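Local coordinates for glucose-inhibited division protein A-related protein, probable oxidoreductase (Thermus thermophilus, PDB 2CUL) that binds flavin-adenine dinucleotide in a Rossmann-type fold and is probably an oxidoreductase related to the glucose-inhibited division protein A family, at residues Glu186-Lys191 with Leu206-Gly211; Thr192-Leu195 with Leu201-Val204. All coordinates share one frame; numbering follows the deposited sequence.

Contact 1: residues Glu186-Lys191 with Leu206-Gly211; sequences EEWEEK and LCVREG. With FAD (flavin-adenine dinucleotide), chain B.
Val208 packs over one face of the Trp188 indole: its CB sits 4.1 Å from the centroid of the five-membered ring and only 7° off the ring normal, a CH-pi contact over the face. Both methyls spread over that face, CG1 toward CD1 and CG2 toward CE2 and CZ2 of Trp188, where CG2 comes within 4.0 Å of CE2. On the opposite face of the indole lies the CA of Glu190. Arg209 meets the far rim of the same ring, its guanidinium turned 80° from the indole plane, so that the edge atom CH2 of Trp188 points at the guanidinium face, 3.7 Å from NH2. With CG of Arg209 trans to the backbone nitrogen (chi1 -178°) and a bend at chi3, NH1 is brought to OE1 of Glu190 in a 2.8 Å salt bridge. The other terminal nitrogen, NH2, pairs with Glu219 of helix 213-230, so two carboxylates probably restrain the group.

Residues 206-211 lie in the loop between strand 201-203 and helix 213-230 of the Rossmann-type fold, and here the loop reaches FAD: Leu206 N donates to the phosphate oxygen O2P at 2.9 Å, and Gly211 O approaches C1' of the ribityl chain. The bond from Trp188 NE1 to Ala203 O fixes how the indole is turned. With an alanine at Trp188, a gap is likely to open against Val208, the guanidinium to lose its edge-on neighbour and Ala203 O to lose this donor. Farther out, Arg222 NH1 of the helix donates to Glu190 O, while Cys207 is bonded through its backbone to Phe183.

Contact 2: residues Thr192-Leu195 with Leu201-Val204; sequences TFRL and LYAV
Leu201 O is gripped twice by the facing segment. Leu195 N reaches it at 3.0 Å in a nearly straight bond, from above the carbonyl plane, while Arg194 NH2 comes in within that plane, on a lone pair, at 2.8 Å. The guanidinium lies edge-on to this oxygen, which is only 1° out of its plane. Two residues on, Ala203 N donates to Phe193 O at 2.9 Å, and the two backbone bonds frame a single beta bridge between Arg194 and Tyr202; the short segments then diverge, their directions 111° apart.

The tight part is apolar. Leu195 CD1 fits between Ala203 CB, 3.6 Å away, and CD2 of Leu201, and Leu195 CB leans on the same leucine methyl. At the other end Phe193 lays the CD1-CE1 side of its ring against CG2 of Val204, with Ala203 O at the ring edge.

The partly exposed side belongs to Arg194 and Thr192. Bends at chi2 (-89°) and chi3 fold the arginine chain over the phenol ring of Tyr202, CD lying 3.8 Å from the ring centroid as a CH-pi contact, and return the guanidinium to Leu201 O; any cation-pi attraction is long and weak. Thr192 O meets the edge of the tyrosine ring near CD1, and Thr192 OG1 pairs with Glu189. Phe193 and Arg194 both face Glu189, forming a G1 beta bulge.

Strand 201-203 is the outermost strand on this side of the mixed sheet, bonded through Tyr202 to Val117 and Leu119 of strand 116-119; on the edge away from that strand Arg194 bridges to Tyr202, while Phe193 packs on Leu223 and Arg222 of helix 213-230.

How the contacts relate
Contact 2 is the more buried of the pair, a backbone-bonded junction filled by leucine, alanine and aromatic side chains, whereas contact 1 is partly buried and depends on side chains alone between its segments, an indole with an ion pair at its rim. Contact 2 includes strand 201-203, and contact 1 uses the loop after it, which touches FAD. Their centres lie 8 Å apart and they join directly: Glu189 N is probably bonded to Arg194 O at 2.9 Å in the two-stranded sheet of 188-189 with 194-195, and Val208 CG1 packs on Ala203 CB. Helix 213-230 borders both, meeting Trp188, Leu206 and Arg209 in contact 1 and Thr192 and Phe193 in contact 2.

Contact 1: residues Glu186-Lys191 with Leu206-Gly211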
loop_
_atom_site.group_PDB
_atom_site.type_symbol
_atom_site.label_atom_id
_atom_site.label_comp_id
_atom_site.label_asym_id
_atom_site.label_seq_id
_atom_site.Cartn_x
_atom_site.Cartn_y
_atom_site.Cartn_z
ATOM N N GLU A 186 1.982 10.255 -15.628
ATOM C CA GLU A 186 3.296 10.522 -16.211
ATOM C C GLU A 186 4.446 10.217 -15.254
ATOM O O GLU A 186 5.583 10.049 -15.683
ATOM C CB GLU A 186 3.376 11.982 -16.677
ATOM C CG GLU A 186 4.737 12.432 -17.210
ATOM C CD GLU A 186 5.253 11.578 -18.358
ATOM O OE1 GLU A 186 4.463 11.248 -19.267
ATOM O OE2 GLU A 186 6.459 11.251 -18.357
ATOM N N GLU A 187 4.148 10.138 -13.961
ATOM C CA GLU A 187 5.172 9.848 -12.960
ATOM C C GLU A 187 5.488 8.362 -12.897
ATOM O O GLU A 187 6.567 7.960 -12.466
ATOM C CB GLU A 187 4.686 10.255 -11.566
ATOM C CG GLU A 187 4.321 11.710 -11.398
ATOM C CD GLU A 187 5.522 12.576 -11.110
ATOM O OE1 GLU A 187 6.666 12.072 -11.182
ATOM O OE2 GLU A 187 5.317 13.766 -10.816
ATOM N N TRP A 188 4.541 7.552 -13.346
ATOM C CA TRP A 188 4.645 6.105 -13.241
ATOM C C TRP A 188 4.875 5.320 -14.531
ATOM O O TRP A 188 4.240 5.581 -15.548
ATOM C CB TRP A 188 3.360 5.633 -12.560
ATOM C CG TRP A 188 3.318 4.225 -12.096
ATOM C CD1 TRP A 188 4.061 3.660 -11.099
ATOM C CD2 TRP A 188 2.396 3.222 -12.529
ATOM N NE1 TRP A 188 3.649 2.368 -10.877
ATOM C CE2 TRP A 188 2.628 2.073 -11.742
ATOM C CE3 TRP A 188 1.390 3.184 -13.503
ATOM C CZ2 TRP A 188 1.889 0.895 -11.899
ATOM C CZ3 TRP A 188 0.652 2.011 -13.660
ATOM C CH2 TRP A 188 0.909 0.885 -12.859
ATOM N N GLU A 189 5.796 4.361 -14.476
ATOM C CA GLU A 189 6.087 3.492 -15.615
ATOM C C GLU A 189 5.352 2.179 -15.341
ATOM O O GLU A 189 5.804 1.357 -14.546
ATOM C CB GLU A 189 7.596 3.256 -15.729
ATOM C CG GLU A 189 8.013 2.372 -16.895
ATOM C CD GLU A 189 9.511 2.423 -17.162
ATOM O OE1 GLU A 189 10.303 2.187 -16.222
ATOM O OE2 GLU A 189 9.897 2.698 -18.319
ATOM N N GLU A 190 4.214 1.997 -16.001
ATOM C CA GLU A 190 3.372 0.818 -15.812
ATOM C C GLU A 190 4.064 -0.544 -15.883
ATOM O O GLU A 190 3.759 -1.438 -15.095
ATOM C CB GLU A 190 2.216 0.850 -16.816
ATOM C CG GLU A 190 1.136 -0.184 -16.555
ATOM C CD GLU A 190 0.018 -0.122 -17.579
ATOM O OE1 GLU A 190 -0.560 0.969 -17.765
ATOM O OE2 GLU A 190 -0.286 -1.165 -18.195
ATOM N N LYS A 191 4.994 -0.705 -16.815
ATOM C CA LYS A 191 5.685 -1.983 -16.977
ATOM C C LYS A 191 6.633 -2.352 -15.837
ATOM O O LYS A 191 6.820 -3.532 -15.540
ATOM C CB LYS A 191 6.478 -1.989 -18.286
ATOM C CG LYS A 191 5.643 -1.773 -19.538
ATOM C CD LYS A 191 6.526 -1.718 -20.779
ATOM C CE LYS A 191 7.525 -0.570 -20.700
ATOM N NZ LYS A 191 8.433 -0.528 -21.880
ATOM N N LEU A 206 -3.914 1.574 -5.648
ATOM C CA LEU A 206 -4.742 2.757 -5.817
ATOM C C LEU A 206 -3.982 4.079 -5.840
ATOM O O LEU A 206 -4.447 5.040 -6.458
ATOM C CB LEU A 206 -5.813 2.803 -4.723
ATOM C CG LEU A 206 -7.109 3.491 -5.160
ATOM C CD1 LEU A 206 -7.857 2.570 -6.116
ATOM C CD2 LEU A 206 -7.970 3.822 -3.948
ATOM N N CYS A 207 -2.826 4.151 -5.184
ATOM C CA CYS A 207 -2.096 5.415 -5.193
ATOM C C CYS A 207 -1.529 5.749 -6.576
ATOM O O CYS A 207 -1.018 6.847 -6.783
ATOM C CB CYS A 207 -0.997 5.446 -4.108
ATOM S SG CYS A 207 0.522 4.506 -4.401
ATOM N N VAL A 208 -1.633 4.814 -7.524
ATOM C CA VAL A 208 -1.163 5.073 -8.891
ATOM C C VAL A 208 -2.208 4.782 -9.969
ATOM O O VAL A 208 -2.194 5.401 -11.032
ATOM C CB VAL A 208 0.131 4.290 -9.245
ATOM C CG1 VAL A 208 1.309 4.896 -8.515
ATOM C CG2 VAL A 208 -0.014 2.825 -8.901
ATOM N N ARG A 209 -3.111 3.841 -9.707
ATOM C CA ARG A 209 -4.145 3.514 -10.686
ATOM C C ARG A 209 -5.387 2.945 -10.018
ATOM O O ARG A 209 -5.292 2.186 -9.052
ATOM C CB ARG A 209 -3.608 2.517 -11.718
ATOM C CG ARG A 209 -4.616 2.158 -12.798
ATOM C CD ARG A 209 -3.938 1.560 -14.020
ATOM N NE ARG A 209 -3.165 0.365 -13.699
ATOM C CZ ARG A 209 -2.424 -0.301 -14.579
ATOM N NH1 ARG A 209 -2.355 0.111 -15.839
ATOM N NH2 ARG A 209 -1.750 -1.376 -14.201
ATOM N N GLU A 210 -6.553 3.316 -10.537
ATOM C CA GLU A 210 -7.810 2.842 -9.972
ATOM C C GLU A 210 -8.011 1.349 -10.197
ATOM O O GLU A 210 -7.417 0.752 -11.100
ATOM C CB GLU A 210 -8.993 3.612 -10.572
ATOM C CG GLU A 210 -9.066 5.065 -10.138
ATOM C CD GLU A 210 -10.347 5.744 -10.579
ATOM O OE1 GLU A 210 -10.545 5.911 -11.800
ATOM O OE2 GLU A 210 -11.159 6.107 -9.702
ATOM N N GLY A 211 -8.848 0.751 -9.357
ATOM C CA GLY A 211 -9.127 -0.667 -9.468
ATOM C C GLY A 211 -9.798 -1.194 -8.216
ATOM O O GLY A 211 -9.849 -0.497 -7.205
HETATM P PA FAD B . -5.209 0.091 0.929
HETATM O O1A FAD B . -6.049 1.211 1.381
HETATM O O2A FAD B . -5.765 -1.287 0.918
HETATM O O5B FAD B . -3.874 0.048 1.801
HETATM C C5B FAD B . -3.105 1.236 1.997
HETATM C C4B FAD B . -2.293 1.002 3.265
HETATM O O4B FAD B . -1.278 2.006 3.301
HETATM C C3B FAD B . -3.095 1.146 4.574
HETATM O O3B FAD B . -2.893 0.051 5.442
HETATM C C2B FAD B . -2.608 2.451 5.129
HETATM O O2B FAD B . -2.763 2.628 6.518
HETATM C C1B FAD B . -1.162 2.463 4.641
HETATM N N9A FAD B . -0.529 3.780 4.608
HETATM C C8A FAD B . -0.945 4.883 3.899
HETATM N N7A FAD B . -0.146 5.928 4.081
HETATM C C5A FAD B . 0.829 5.472 4.946
HETATM C C6A FAD B . 1.959 6.105 5.516
HETATM N N6A FAD B . 2.293 7.362 5.283
HETATM N N1A FAD B . 2.753 5.349 6.364
HETATM C C2A FAD B . 2.430 4.037 6.624
HETATM N N3A FAD B . 1.360 3.377 6.107
HETATM C C4A FAD B . 0.594 4.137 5.278
HETATM N N1 FAD B . -12.702 -1.898 -4.086
HETATM C C2 FAD B . -13.493 -3.020 -3.991
HETATM O O2 FAD B . -13.211 -4.035 -4.581
HETATM N N3 FAD B . -14.641 -2.964 -3.187
HETATM C C4 FAD B . -15.041 -1.850 -2.480
HETATM O O4 FAD B . -16.077 -1.870 -1.782
HETATM C C4X FAD B . -14.232 -0.699 -2.581
HETATM N N5 FAD B . -14.575 0.463 -1.905
HETATM C C5X FAD B . -13.787 1.595 -2.001
HETATM C C6 FAD B . -14.153 2.751 -1.312
HETATM C C7 FAD B . -13.387 3.930 -1.365
HETATM C C7M FAD B . -13.841 5.142 -0.589
HETATM C C8 FAD B . -12.187 3.927 -2.162
HETATM C C8M FAD B . -11.306 5.143 -2.267
HETATM C C9 FAD B . -11.804 2.764 -2.874
HETATM C C9A FAD B . -12.584 1.579 -2.813
HETATM N N10 FAD B . -12.232 0.373 -3.516
HETATM C C10 FAD B . -13.056 -0.762 -3.402
HETATM C "C1'" FAD B . -11.000 0.289 -4.399
HETATM C "C2'" FAD B . -9.770 -0.501 -3.896
HETATM O "O2'" FAD B . -10.018 -1.876 -4.021
HETATM C "C3'" FAD B . -9.412 -0.182 -2.431
HETATM O "O3'" FAD B . -9.141 1.207 -2.256
HETATM C "C4'" FAD B . -8.159 -0.935 -1.940
HETATM O "O4'" FAD B . -8.038 -0.851 -0.522
HETATM C "C5'" FAD B . -6.916 -0.340 -2.631
HETATM O "O5'" FAD B . -5.745 -1.064 -2.220
HETATM P P FAD B . -4.386 -0.345 -1.833
HETATM O O1P FAD B . -3.460 -1.450 -1.532
HETATM O O2P FAD B . -3.959 0.610 -2.911
HETATM O O3P FAD B . -4.706 0.503 -0.547
#

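Contact 2: residues Thr192-Leu195 with Leu201-Val204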
loop_
_atom_site.group_PDB
_atom_site.type_symbol
_atom_site.label_atom_id
_atom_site.label_comp_id
_atom_site.label_asym_id
_atom_site.label_seq_id
_atom_site.Cartn_x
_atom_site.Cartn_y
_atom_site.Cartn_z
ATOM N N THR A 192 7.220 -1.344 -15.200
ATOM C CA THR A 192 8.184 -1.561 -14.124
ATOM C C THR A 192 7.737 -1.081 -12.750
ATOM O O THR A 192 8.404 -1.353 -11.752
ATOM C CB THR A 192 9.498 -0.843 -14.437
ATOM O OG1 THR A 192 9.250 0.567 -14.532
ATOM C CG2 THR A 192 10.074 -1.336 -15.759
ATOM N N PHE A 193 6.632 -0.344 -12.709
ATOM C CA PHE A 193 6.096 0.205 -11.462
ATOM C C PHE A 193 6.964 1.340 -10.932
ATOM O O PHE A 193 6.746 1.835 -9.832
ATOM C CB PHE A 193 5.988 -0.889 -10.397
ATOM C CG PHE A 193 4.952 -1.931 -10.701
ATOM C CD1 PHE A 193 3.634 -1.761 -10.294
ATOM C CD2 PHE A 193 5.293 -3.076 -11.416
ATOM C CE1 PHE A 193 2.665 -2.718 -10.593
ATOM C CE2 PHE A 193 4.332 -4.038 -11.721
ATOM C CZ PHE A 193 3.017 -3.858 -11.308
ATOM N N ARG A 194 7.939 1.762 -11.727
ATOM C CA ARG A 194 8.842 2.824 -11.311
ATOM C C ARG A 194 8.244 4.226 -11.298
ATOM O O ARG A 194 7.486 4.604 -12.193
ATOM C CB ARG A 194 10.075 2.847 -12.224
ATOM C CG ARG A 194 11.041 1.691 -12.026
ATOM C CD ARG A 194 12.076 2.017 -10.961
ATOM N NE ARG A 194 12.990 3.070 -11.402
ATOM C CZ ARG A 194 13.038 4.298 -10.891
ATOM N NH1 ARG A 194 13.905 5.179 -11.372
ATOM N NH2 ARG A 194 12.236 4.644 -9.892
ATOM N N LEU A 195 8.577 4.978 -10.254
ATOM C CA LEU A 195 8.193 6.379 -10.155
ATOM C C LEU A 195 9.525 6.978 -10.605
ATOM O O LEU A 195 10.424 7.238 -9.799
ATOM C CB LEU A 195 7.854 6.767 -8.711
ATOM C CG LEU A 195 6.468 6.322 -8.225
ATOM C CD1 LEU A 195 6.275 6.766 -6.777
ATOM C CD2 LEU A 195 5.379 6.929 -9.109
ATOM N N LEU A 201 12.679 3.837 -6.623
ATOM C CA LEU A 201 11.320 4.057 -6.137
ATOM C C LEU A 201 10.246 3.424 -7.012
ATOM O O LEU A 201 10.254 3.588 -8.230
ATOM C CB LEU A 201 11.062 5.561 -6.034
ATOM C CG LEU A 201 9.747 6.019 -5.398
ATOM C CD1 LEU A 201 9.714 5.597 -3.937
ATOM C CD2 LEU A 201 9.627 7.530 -5.512
ATOM N N TYR A 202 9.316 2.717 -6.373
ATOM C CA TYR A 202 8.216 2.049 -7.065
ATOM C C TYR A 202 6.893 2.420 -6.405
ATOM O O TYR A 202 6.870 2.883 -5.271
ATOM C CB TYR A 202 8.394 0.531 -6.983
ATOM C CG TYR A 202 9.668 0.036 -7.622
ATOM C CD1 TYR A 202 9.671 -0.443 -8.932
ATOM C CD2 TYR A 202 10.875 0.076 -6.930
ATOM C CE1 TYR A 202 10.845 -0.870 -9.536
ATOM C CE2 TYR A 202 12.057 -0.347 -7.525
ATOM C CZ TYR A 202 12.034 -0.818 -8.829
ATOM O OH TYR A 202 13.202 -1.235 -9.426
ATOM N N ALA A 203 5.793 2.218 -7.123
ATOM C CA ALA A 203 4.468 2.496 -6.583
ATOM C C ALA A 203 3.497 1.472 -7.159
ATOM O O ALA A 203 3.654 1.027 -8.298
ATOM C CB ALA A 203 4.030 3.901 -6.939
ATOM N N VAL A 204 2.500 1.092 -6.368
ATOM C CA VAL A 204 1.527 0.099 -6.809
ATOM C C VAL A 204 0.176 0.319 -6.133
ATOM O O VAL A 204 0.102 0.922 -5.065
ATOM C CB VAL A 204 2.043 -1.330 -6.484
ATOM C CG1 VAL A 204 2.105 -1.538 -4.976
ATOM C CG2 VAL A 204 1.161 -2.375 -7.127
#